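Local coordinates for protein antigen TpF1 (Treponema pallidum, PDB 2FJC) that binds ferric iron and probably oxidises and stores iron as a mini-ferritin of the Dps family, and may have a structural role in the outer membrane, at residues E16-H21 with L70-Q75; G26-K31 with K107-Y112; I30-Y35 with E49-Y54. All blocks are in the same frame, centred on the assembly; numbering follows the deposited sequence.

All three contacts use helix 8-38 of the four-helix bundle. Interaction 1 ties it to the end of helix 44-71, interaction 2 to helix 99-127, and interaction 3 to the first part of helix 44-71. Interactions 2 and 3 share Ile30 and Lys31, their centres lie about 10 Å apart, and Phe110 CZ comes within 3.8 Å of Tyr54 CG where the two rings meet edge-to-face. Interactions 1 and 3 sit on opposite sides of the chain's centre, about 25 Å apart between centres. Asp63 and Glu67 bind ferric iron; a bound iron is about 8 Å from the side chain of Leu51, and His33 packs on Asp63 of a second subunit.

Interaction 1: E16-H21 with L70-Q75; sequences EQLRQH and LQLGAQ
Leu18 of helix 8-38 meets Leu72, just past the end of helix 44-71, through single methyl groups: Leu18 CD2 lies 3.8 Å from Leu72 CD1, and the two side chains cross at about a right angle. Both CB atoms point across the gap. In Leu72, CG stands anti to the carbonyl carbon (chi1 -71°) and chi2 is near 177°, which carries CD1 outward to Leu18. Nearby apolar groups extend this small patch: Ile14 and Cys15 of helix 8-38 also touch Leu72, while Ile65 and Leu69 of helix 44-71 touch Leu18.

Helix 44-71 ends in a Schellman motif. Gly73, with positive phi (90°), is its C-prime residue; Ala74 N reaches back to Leu69 O, and Gly73 N bonds to Leu70 O at 3.0 Å. The backbone angles of Leu72 mark the point where helical geometry is lost, and the turn sends the chain on through Ala74 to Gln75, beside Arg19. The contact therefore joins one helix of the ferritin-like bundle to the C-terminal turn of the next.

The polar side is looser. Arg19 NH1 is 4.1 Å from Gln75 O, which lies at the edge of the guanidinium and near its plane, too far for a hydrogen bond; none crosses between the two segments. The Arg19 chain is bent at chi3: NE turns aside and NH1 swings back, so that the guanidinium edge faces Gln75 O. Glu16 OE2, one helical turn earlier, lies in the plane of the same guanidinium, at a long ion-pair distance of 3.8 Å from Arg19 NE. The aliphatic part of Gln75 runs off from the helix, and its side chain packs on Lys95 of a second subunit.

Interaction 2: G26-K31 with K107-Y112; sequences GVLYIK and KRDFEY
Lys31 and Asp109 form the polar link across this contact, a salt bridge in which Lys31 NZ donates to Asp109 OD2 at 2.7 Å. The two side chains arrive from opposite directions. Lys31 starts with CG anti to its backbone nitrogen (chi1 -167°) and is fully extended beyond it; Asp109 is short and has CG anti to the carbonyl carbon. The carboxylate oxygen sits beside the end of the extended lysine chain, abreast of CE and NZ and not straight ahead of it, with Lys31 CE 3.1 Å from Asp109 OD2. The ammonium approaches OD2 on its syn lone pair, the side of the other carboxylate oxygen, yet Asp109 OD1 remains 3.5 Å from Lys31 NZ, making the grip one-sided. A second hydrogen bond from Lys31 NZ, to the carbonyl of Ala90, ties the ammonium of the buried Lys31 to a loop as well as to the carboxylate.

The apolar part is a methyl group against a ring edge. Leu28 CD1 lies 3.7 Å from Phe110 CE1, in the plane of the ring, and the side chains cross at about a right angle. Phe110 begins with its CB directed along the interface, but the ring end swings closer to helix 26-31.

Within helix 107-112, Lys107 NZ bridges to Glu111 OE2 at 2.8 Å, one turn on. It meets that carboxylate from above, 47° out of its plane.

The short helical segments run antiparallel, at 167°, with axes 11.8 Å apart, a spacing bridged by these side chains. Around them the ferritin-like bundle closes in: Leu28 also packs on Val58 of helix 44-71, while Leu143, Ala146 and Ile147 of helix 130-154 touch the side chain of Phe110.

Interaction 3: I30-Y35 with E49-Y54; sequences IKLHNY and ELLEEY
Leu32 and Leu51 face each other where helices 30-35 and 49-54, parts of the first two long helices of the ferritin-like fold, run antiparallel, at 172° with axes 9.0 Å apart, and the CA atoms of Leu32 and Leu51 come within 6.2 Å. Three apolar contacts bridge this close spacing. Leu32 CD1 presses on the base of Tyr54, 3.9 Å from Tyr54 CB, the two side chains crossing at about a right angle; chi2 of 169° holds Leu32 extended toward that spot. Its other methyl, Leu32 CD2, is 4.3 Å from Leu51 CD1. Leu51 sits between Leu32 and Tyr35, one turn apart on the opposite helix: CG rests 4.1 Å from Leu32 O, while CD2 is 4.1 Å from Tyr35 CB.

Both tyrosines touch with their CB atoms and send their rings elsewhere. One face of the Tyr35 ring has Lys31 O 3.5 Å above its plane, toward the rim, and the Tyr54 ring is placed likewise over Leu50 O. The Tyr35 hydroxyl is hydrogen-bonded to Glu92, and the Tyr35 side chain also touches Ala102 and Val106 of helix 99-127.

The two segments thus meet by apolar packing of leucine methyls on side chains and backbone, the tyrosines adding their CB atoms rather than their hydroxyls; with no hydrogen bond between them, the contact rests on fit of shape and not on directional bonds.

Interaction 1: E16-H21 with L70-Q75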
loop_
_atom_site.group_PDB
_atom_site.type_symbol
_atom_site.label_atom_id
_atom_site.label_comp_id
_atom_site.label_asym_id
_atom_site.label_seq_id
_atom_site.Cartn_x
_atom_site.Cartn_y
_atom_site.Cartn_z
ATOM N N GLU B 16 -23.517 -28.125 -20.596
ATOM C CA GLU B 16 -24.647 -28.544 -19.778
ATOM C C GLU B 16 -24.204 -28.612 -18.312
ATOM O O GLU B 16 -24.930 -28.212 -17.414
ATOM C CB GLU B 16 -25.172 -29.905 -20.248
ATOM C CG GLU B 16 -26.648 -30.138 -19.929
ATOM C CD GLU B 16 -27.521 -28.918 -20.256
ATOM O OE1 GLU B 16 -27.429 -28.402 -21.392
ATOM O OE2 GLU B 16 -28.300 -28.473 -19.376
ATOM N N GLN B 17 -23.003 -29.123 -18.084
ATOM C CA GLN B 17 -22.452 -29.217 -16.741
ATOM C C GLN B 17 -22.246 -27.814 -16.185
ATOM O O GLN B 17 -22.648 -27.513 -15.056
ATOM C CB GLN B 17 -21.115 -29.959 -16.774
ATOM C CG GLN B 17 -21.233 -31.478 -16.836
ATOM C CD GLN B 17 -21.796 -32.053 -15.547
ATOM O OE1 GLN B 17 -21.109 -32.106 -14.517
ATOM N NE2 GLN B 17 -23.060 -32.469 -15.588
ATOM N N LEU B 18 -21.620 -26.954 -16.988
ATOM C CA LEU B 18 -21.359 -25.573 -16.593
ATOM C C LEU B 18 -22.650 -24.846 -16.203
ATOM O O LEU B 18 -22.693 -24.153 -15.190
ATOM C CB LEU B 18 -20.645 -24.839 -17.726
ATOM C CG LEU B 18 -19.119 -24.757 -17.633
ATOM C CD1 LEU B 18 -18.518 -26.010 -17.016
ATOM C CD2 LEU B 18 -18.566 -24.507 -19.014
ATOM N N ARG B 19 -23.697 -25.014 -17.002
ATOM C CA ARG B 19 -24.984 -24.386 -16.726
ATOM C C ARG B 19 -25.483 -24.807 -15.361
ATOM O O ARG B 19 -26.022 -24.000 -14.612
ATOM C CB ARG B 19 -26.025 -24.772 -17.786
ATOM C CG ARG B 19 -26.001 -23.870 -19.015
ATOM C CD ARG B 19 -26.816 -24.434 -20.166
ATOM N NE ARG B 19 -28.202 -24.731 -19.800
ATOM C CZ ARG B 19 -29.153 -23.815 -19.607
ATOM N NH1 ARG B 19 -28.880 -22.520 -19.738
ATOM N NH2 ARG B 19 -30.391 -24.198 -19.304
ATOM N N GLN B 20 -25.302 -26.076 -15.029
ATOM C CA GLN B 20 -25.743 -26.550 -13.740
ATOM C C GLN B 20 -24.877 -25.966 -12.625
ATOM O O GLN B 20 -25.382 -25.619 -11.560
ATOM C CB GLN B 20 -25.714 -28.070 -13.660
ATOM C CG GLN B 20 -26.149 -28.535 -12.288
ATOM C CD GLN B 20 -26.310 -30.023 -12.185
ATOM O OE1 GLN B 20 -25.335 -30.777 -12.317
ATOM N NE2 GLN B 20 -27.547 -30.467 -11.939
ATOM N N HIS B 21 -23.575 -25.862 -12.865
ATOM C CA HIS B 21 -22.683 -25.299 -11.856
ATOM C C HIS B 21 -23.103 -23.878 -11.506
ATOM O O HIS B 21 -23.148 -23.507 -10.335
ATOM C CB HIS B 21 -21.238 -25.285 -12.349
ATOM C CG HIS B 21 -20.690 -26.643 -12.635
ATOM N ND1 HIS B 21 -21.129 -27.767 -11.977
ATOM C CD2 HIS B 21 -19.702 -27.051 -13.464
ATOM C CE1 HIS B 21 -20.431 -28.812 -12.384
ATOM N NE2 HIS B 21 -19.557 -28.405 -13.283
ATOM N N LEU B 70 -19.973 -18.586 -21.594
ATOM C CA LEU B 70 -20.154 -17.593 -22.645
ATOM C C LEU B 70 -19.092 -17.774 -23.726
ATOM O O LEU B 70 -19.380 -17.692 -24.917
ATOM C CB LEU B 70 -20.057 -16.178 -22.063
ATOM C CG LEU B 70 -21.162 -15.803 -21.079
ATOM C CD1 LEU B 70 -20.891 -14.445 -20.459
ATOM C CD2 LEU B 70 -22.487 -15.812 -21.821
ATOM N N GLN B 71 -17.859 -18.020 -23.299
ATOM C CA GLN B 71 -16.761 -18.219 -24.220
ATOM C C GLN B 71 -16.992 -19.429 -25.102
ATOM O O GLN B 71 -16.600 -19.429 -26.266
ATOM C CB GLN B 71 -15.455 -18.395 -23.450
ATOM C CG GLN B 71 -15.048 -17.171 -22.695
ATOM C CD GLN B 71 -13.993 -17.460 -21.680
ATOM O OE1 GLN B 71 -13.851 -16.726 -20.708
ATOM N NE2 GLN B 71 -13.238 -18.530 -21.889
ATOM N N LEU B 72 -17.628 -20.456 -24.549
ATOM C CA LEU B 72 -17.888 -21.672 -25.300
ATOM C C LEU B 72 -19.043 -21.504 -26.270
ATOM O O LEU B 72 -19.468 -22.464 -26.907
ATOM C CB LEU B 72 -18.157 -22.838 -24.351
ATOM C CG LEU B 72 -16.921 -23.334 -23.587
ATOM C CD1 LEU B 72 -17.298 -24.448 -22.616
ATOM C CD2 LEU B 72 -15.887 -23.824 -24.577
ATOM N N GLY B 73 -19.546 -20.277 -26.381
ATOM C CA GLY B 73 -20.629 -20.001 -27.308
ATOM C C GLY B 73 -22.039 -20.165 -26.772
ATOM O O GLY B 73 -23.006 -19.989 -27.511
ATOM N N ALA B 74 -22.167 -20.511 -25.496
ATOM C CA ALA B 74 -23.487 -20.682 -24.898
ATOM C C ALA B 74 -23.885 -19.429 -24.128
ATOM O O ALA B 74 -23.094 -18.492 -23.986
ATOM C CB ALA B 74 -23.492 -21.885 -23.964
ATOM N N GLN B 75 -25.122 -19.395 -23.657
ATOM C CA GLN B 75 -25.576 -18.263 -22.866
ATOM C C GLN B 75 -25.735 -18.820 -21.458
ATOM O O GLN B 75 -26.115 -19.980 -21.279
ATOM C CB GLN B 75 -26.897 -17.707 -23.399
ATOM C CG GLN B 75 -26.866 -17.446 -24.892
ATOM C CD GLN B 75 -27.790 -16.330 -25.313
ATOM O OE1 GLN B 75 -27.457 -15.151 -25.187
ATOM N NE2 GLN B 75 -28.965 -16.692 -25.807
#

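Interaction 2: G26-K31 with K107-Y112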
loop_
_atom_site.group_PDB
_atom_site.type_symbol
_atom_site.label_atom_id
_atom_site.label_comp_id
_atom_site.label_asym_id
_atom_site.label_seq_id
_atom_site.Cartn_x
_atom_site.Cartn_y
_atom_site.Cartn_z
ATOM N N GLY B 26 -25.204 -20.276 -7.724
ATOM C CA GLY B 26 -26.148 -19.207 -7.452
ATOM C C GLY B 26 -26.969 -19.518 -6.216
ATOM O O GLY B 26 -27.129 -18.678 -5.330
ATOM N N VAL B 27 -27.483 -20.742 -6.152
ATOM C CA VAL B 27 -28.287 -21.167 -5.020
ATOM C C VAL B 27 -27.455 -21.187 -3.733
ATOM O O VAL B 27 -27.910 -20.740 -2.686
ATOM C CB VAL B 27 -28.895 -22.570 -5.276
ATOM C CG1 VAL B 27 -29.542 -23.095 -4.015
ATOM C CG2 VAL B 27 -29.940 -22.486 -6.390
ATOM N N LEU B 28 -26.231 -21.693 -3.821
ATOM C CA LEU B 28 -25.356 -21.766 -2.660
ATOM C C LEU B 28 -25.040 -20.374 -2.129
ATOM O O LEU B 28 -24.943 -20.166 -0.918
ATOM C CB LEU B 28 -24.046 -22.442 -3.030
ATOM C CG LEU B 28 -23.485 -23.448 -2.039
ATOM C CD1 LEU B 28 -22.015 -23.615 -2.335
ATOM C CD2 LEU B 28 -23.709 -22.997 -0.610
ATOM N N TYR B 29 -24.858 -19.434 -3.048
ATOM C CA TYR B 29 -24.540 -18.063 -2.706
ATOM C C TYR B 29 -25.542 -17.500 -1.711
ATOM O O TYR B 29 -25.169 -16.912 -0.694
ATOM C CB TYR B 29 -24.535 -17.194 -3.960
ATOM C CG TYR B 29 -24.194 -15.745 -3.692
ATOM C CD1 TYR B 29 -22.916 -15.372 -3.281
ATOM C CD2 TYR B 29 -25.151 -14.744 -3.858
ATOM C CE1 TYR B 29 -22.596 -14.034 -3.042
ATOM C CE2 TYR B 29 -24.846 -13.402 -3.623
ATOM C CZ TYR B 29 -23.568 -13.052 -3.215
ATOM O OH TYR B 29 -23.273 -11.729 -2.977
ATOM N N ILE B 30 -26.819 -17.686 -2.007
ATOM C CA ILE B 30 -27.853 -17.187 -1.136
ATOM C C ILE B 30 -28.010 -18.048 0.112
ATOM O O ILE B 30 -28.298 -17.536 1.196
ATOM C CB ILE B 30 -29.164 -17.063 -1.915
ATOM C CG1 ILE B 30 -29.030 -15.872 -2.869
ATOM C CG2 ILE B 30 -30.347 -16.880 -0.967
ATOM C CD1 ILE B 30 -30.205 -15.697 -3.776
ATOM N N LYS B 31 -27.786 -19.346 -0.036
ATOM C CA LYS B 31 -27.895 -20.259 1.084
ATOM C C LYS B 31 -26.852 -19.874 2.125
ATOM O O LYS B 31 -27.119 -19.891 3.326
ATOM C CB LYS B 31 -27.670 -21.689 0.591
ATOM C CG LYS B 31 -28.046 -22.783 1.567
ATOM C CD LYS B 31 -28.053 -24.140 0.854
ATOM C CE LYS B 31 -28.384 -25.273 1.813
ATOM N NZ LYS B 31 -28.385 -26.585 1.128
ATOM N N LYS B 107 -20.676 -28.050 4.313
ATOM C CA LYS B 107 -19.692 -29.072 3.989
ATOM C C LYS B 107 -20.335 -30.061 3.014
ATOM O O LYS B 107 -19.722 -30.482 2.033
ATOM C CB LYS B 107 -19.241 -29.811 5.254
ATOM C CG LYS B 107 -18.261 -30.952 5.003
ATOM C CD LYS B 107 -17.712 -31.501 6.304
ATOM C CE LYS B 107 -16.640 -32.554 6.076
ATOM N NZ LYS B 107 -17.218 -33.813 5.560
ATOM N N ARG B 108 -21.583 -30.408 3.288
ATOM C CA ARG B 108 -22.324 -31.345 2.460
ATOM C C ARG B 108 -22.501 -30.777 1.047
ATOM O O ARG B 108 -22.308 -31.489 0.051
ATOM C CB ARG B 108 -23.684 -31.620 3.109
ATOM C CG ARG B 108 -24.332 -32.947 2.744
ATOM C CD ARG B 108 -25.599 -33.185 3.588
ATOM N NE ARG B 108 -25.306 -33.101 5.018
ATOM C CZ ARG B 108 -26.168 -32.668 5.941
ATOM N NH1 ARG B 108 -27.393 -32.280 5.583
ATOM N NH2 ARG B 108 -25.800 -32.599 7.221
ATOM N N ASP B 109 -22.862 -29.497 0.960
ATOM C CA ASP B 109 -23.048 -28.855 -0.338
ATOM C C ASP B 109 -21.717 -28.712 -1.084
ATOM O O ASP B 109 -21.661 -28.836 -2.314
ATOM C CB ASP B 109 -23.711 -27.479 -0.185
ATOM C CG ASP B 109 -25.190 -27.576 0.169
ATOM O OD1 ASP B 109 -25.808 -28.622 -0.122
ATOM O OD2 ASP B 109 -25.744 -26.600 0.728
ATOM N N PHE B 110 -20.650 -28.456 -0.339
ATOM C CA PHE B 110 -19.337 -28.326 -0.946
ATOM C C PHE B 110 -18.936 -29.674 -1.537
ATOM O O PHE B 110 -18.387 -29.741 -2.632
ATOM C CB PHE B 110 -18.300 -27.885 0.091
ATOM C CG PHE B 110 -18.286 -26.395 0.354
ATOM C CD1 PHE B 110 -19.109 -25.531 -0.370
ATOM C CD2 PHE B 110 -17.409 -25.854 1.300
ATOM C CE1 PHE B 110 -19.053 -24.153 -0.156
ATOM C CE2 PHE B 110 -17.348 -24.476 1.518
ATOM C CZ PHE B 110 -18.170 -23.625 0.791
ATOM N N GLU B 111 -19.218 -30.749 -0.807
ATOM C CA GLU B 111 -18.881 -32.083 -1.281
ATOM C C GLU B 111 -19.717 -32.421 -2.511
ATOM O O GLU B 111 -19.214 -33.013 -3.461
ATOM C CB GLU B 111 -19.098 -33.112 -0.164
ATOM C CG GLU B 111 -18.149 -32.915 1.008
ATOM C CD GLU B 111 -18.490 -33.780 2.213
ATOM O OE1 GLU B 111 -19.683 -33.874 2.563
ATOM O OE2 GLU B 111 -17.562 -34.348 2.824
ATOM N N TYR B 112 -20.987 -32.037 -2.499
ATOM C CA TYR B 112 -21.834 -32.290 -3.648
ATOM C C TYR B 112 -21.251 -31.547 -4.849
ATOM O O TYR B 112 -21.130 -32.123 -5.927
ATOM C CB TYR B 112 -23.275 -31.840 -3.376
ATOM C CG TYR B 112 -24.092 -31.591 -4.623
ATOM C CD1 TYR B 112 -24.058 -30.352 -5.266
ATOM C CD2 TYR B 112 -24.897 -32.593 -5.170
ATOM C CE1 TYR B 112 -24.803 -30.114 -6.421
ATOM C CE2 TYR B 112 -25.648 -32.365 -6.328
ATOM C CZ TYR B 112 -25.592 -31.121 -6.946
ATOM O OH TYR B 112 -26.300 -30.879 -8.105
#

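Interaction 3: I30-Y35 with E49-Y54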
loop_
_atom_site.group_PDB
_atom_site.type_symbol
_atom_site.label_atom_id
_atom_site.label_comp_id
_atom_site.label_asym_id
_atom_site.label_seq_id
_atom_site.Cartn_x
_atom_site.Cartn_y
_atom_site.Cartn_z
ATOM N N ILE B 30 -26.819 -17.686 -2.007
ATOM C CA ILE B 30 -27.853 -17.187 -1.136
ATOM C C ILE B 30 -28.010 -18.048 0.112
ATOM O O ILE B 30 -28.298 -17.536 1.196
ATOM C CB ILE B 30 -29.164 -17.063 -1.915
ATOM C CG1 ILE B 30 -29.030 -15.872 -2.869
ATOM C CG2 ILE B 30 -30.347 -16.880 -0.967
ATOM C CD1 ILE B 30 -30.205 -15.697 -3.776
ATOM N N LYS B 31 -27.786 -19.346 -0.036
ATOM C CA LYS B 31 -27.895 -20.259 1.084
ATOM C C LYS B 31 -26.852 -19.874 2.125
ATOM O O LYS B 31 -27.119 -19.891 3.326
ATOM C CB LYS B 31 -27.670 -21.689 0.591
ATOM C CG LYS B 31 -28.046 -22.783 1.567
ATOM C CD LYS B 31 -28.053 -24.140 0.854
ATOM C CE LYS B 31 -28.384 -25.273 1.813
ATOM N NZ LYS B 31 -28.385 -26.585 1.128
ATOM N N LEU B 32 -25.660 -19.519 1.661
ATOM C CA LEU B 32 -24.585 -19.138 2.564
ATOM C C LEU B 32 -24.944 -17.858 3.314
ATOM O O LEU B 32 -24.539 -17.673 4.460
ATOM C CB LEU B 32 -23.280 -18.953 1.789
ATOM C CG LEU B 32 -22.643 -20.259 1.311
ATOM C CD1 LEU B 32 -21.517 -19.961 0.335
ATOM C CD2 LEU B 32 -22.136 -21.040 2.518
ATOM N N HIS B 33 -25.695 -16.970 2.674
ATOM C CA HIS B 33 -26.096 -15.749 3.353
ATOM C C HIS B 33 -27.059 -16.138 4.461
ATOM O O HIS B 33 -27.018 -15.577 5.555
ATOM C CB HIS B 33 -26.784 -14.761 2.404
ATOM C CG HIS B 33 -25.832 -13.915 1.619
ATOM N ND1 HIS B 33 -25.112 -14.395 0.546
ATOM C CD2 HIS B 33 -25.472 -12.615 1.761
ATOM C CE1 HIS B 33 -24.350 -13.429 0.063
ATOM N NE2 HIS B 33 -24.548 -12.338 0.783
ATOM N N ASN B 34 -27.920 -17.108 4.174
ATOM C CA ASN B 34 -28.880 -17.574 5.156
ATOM C C ASN B 34 -28.131 -17.959 6.434
ATOM O O ASN B 34 -28.449 -17.462 7.507
ATOM C CB ASN B 34 -29.640 -18.781 4.613
ATOM C CG ASN B 34 -30.851 -19.124 5.448
ATOM O OD1 ASN B 34 -30.775 -19.194 6.666
ATOM N ND2 ASN B 34 -31.974 -19.350 4.791
ATOM N N TYR B 35 -27.131 -18.830 6.326
ATOM C CA TYR B 35 -26.373 -19.231 7.506
ATOM C C TYR B 35 -25.631 -18.041 8.089
ATOM O O TYR B 35 -25.554 -17.872 9.304
ATOM C CB TYR B 35 -25.377 -20.335 7.162
ATOM C CG TYR B 35 -26.038 -21.554 6.569
ATOM C CD1 TYR B 35 -27.222 -22.056 7.111
ATOM C CD2 TYR B 35 -25.487 -22.205 5.464
ATOM C CE1 TYR B 35 -27.840 -23.159 6.571
ATOM C CE2 TYR B 35 -26.100 -23.321 4.916
ATOM C CZ TYR B 35 -27.280 -23.794 5.472
ATOM O OH TYR B 35 -27.903 -24.892 4.911
ATOM N N GLU B 49 -18.020 -14.590 9.672
ATOM C CA GLU B 49 -17.008 -14.132 8.731
ATOM C C GLU B 49 -16.572 -15.223 7.766
ATOM O O GLU B 49 -16.349 -14.953 6.584
ATOM C CB GLU B 49 -15.796 -13.585 9.490
ATOM C CG GLU B 49 -16.008 -12.162 10.012
ATOM C CD GLU B 49 -15.080 -11.800 11.166
ATOM O OE1 GLU B 49 -14.024 -12.454 11.325
ATOM O OE2 GLU B 49 -15.405 -10.847 11.914
ATOM N N LEU B 50 -16.446 -16.451 8.263
ATOM C CA LEU B 50 -16.054 -17.562 7.414
ATOM C C LEU B 50 -17.095 -17.742 6.301
ATOM O O LEU B 50 -16.750 -17.928 5.135
ATOM C CB LEU B 50 -15.952 -18.848 8.230
ATOM C CG LEU B 50 -15.704 -20.138 7.442
ATOM C CD1 LEU B 50 -14.361 -20.082 6.777
ATOM C CD2 LEU B 50 -15.753 -21.328 8.373
ATOM N N LEU B 51 -18.368 -17.678 6.676
ATOM C CA LEU B 51 -19.455 -17.828 5.728
ATOM C C LEU B 51 -19.372 -16.767 4.630
ATOM O O LEU B 51 -19.668 -17.038 3.458
ATOM C CB LEU B 51 -20.799 -17.731 6.462
ATOM C CG LEU B 51 -21.527 -19.003 6.923
ATOM C CD1 LEU B 51 -20.744 -20.256 6.551
ATOM C CD2 LEU B 51 -21.780 -18.928 8.412
ATOM N N GLU B 52 -18.977 -15.555 5.008
ATOM C CA GLU B 52 -18.853 -14.488 4.030
ATOM C C GLU B 52 -17.710 -14.820 3.075
ATOM O O GLU B 52 -17.840 -14.652 1.868
ATOM C CB GLU B 52 -18.600 -13.146 4.716
ATOM C CG GLU B 52 -18.296 -12.015 3.745
ATOM C CD GLU B 52 -18.228 -10.653 4.424
ATOM O OE1 GLU B 52 -17.674 -10.563 5.541
ATOM O OE2 GLU B 52 -18.720 -9.670 3.829
ATOM N N GLU B 53 -16.589 -15.286 3.616
ATOM C CA GLU B 53 -15.453 -15.656 2.775
ATOM C C GLU B 53 -15.963 -16.663 1.754
ATOM O O GLU B 53 -15.656 -16.570 0.567
ATOM C CB GLU B 53 -14.342 -16.309 3.600
ATOM C CG GLU B 53 -13.421 -15.358 4.321
ATOM C CD GLU B 53 -12.427 -16.083 5.221
ATOM O OE1 GLU B 53 -11.810 -17.085 4.765
ATOM O OE2 GLU B 53 -12.262 -15.643 6.385
ATOM N N TYR B 54 -16.760 -17.617 2.231
ATOM C CA TYR B 54 -17.311 -18.644 1.365
ATOM C C TYR B 54 -18.186 -18.097 0.253
ATOM O O TYR B 54 -17.993 -18.447 -0.916
ATOM C CB TYR B 54 -18.120 -19.670 2.165
ATOM C CG TYR B 54 -17.296 -20.633 3.002
ATOM C CD1 TYR B 54 -15.922 -20.805 2.771
ATOM C CD2 TYR B 54 -17.896 -21.407 3.999
ATOM C CE1 TYR B 54 -15.170 -21.723 3.513
ATOM C CE2 TYR B 54 -17.152 -22.332 4.740
ATOM C CZ TYR B 54 -15.797 -22.482 4.493
ATOM O OH TYR B 54 -15.072 -23.391 5.225
#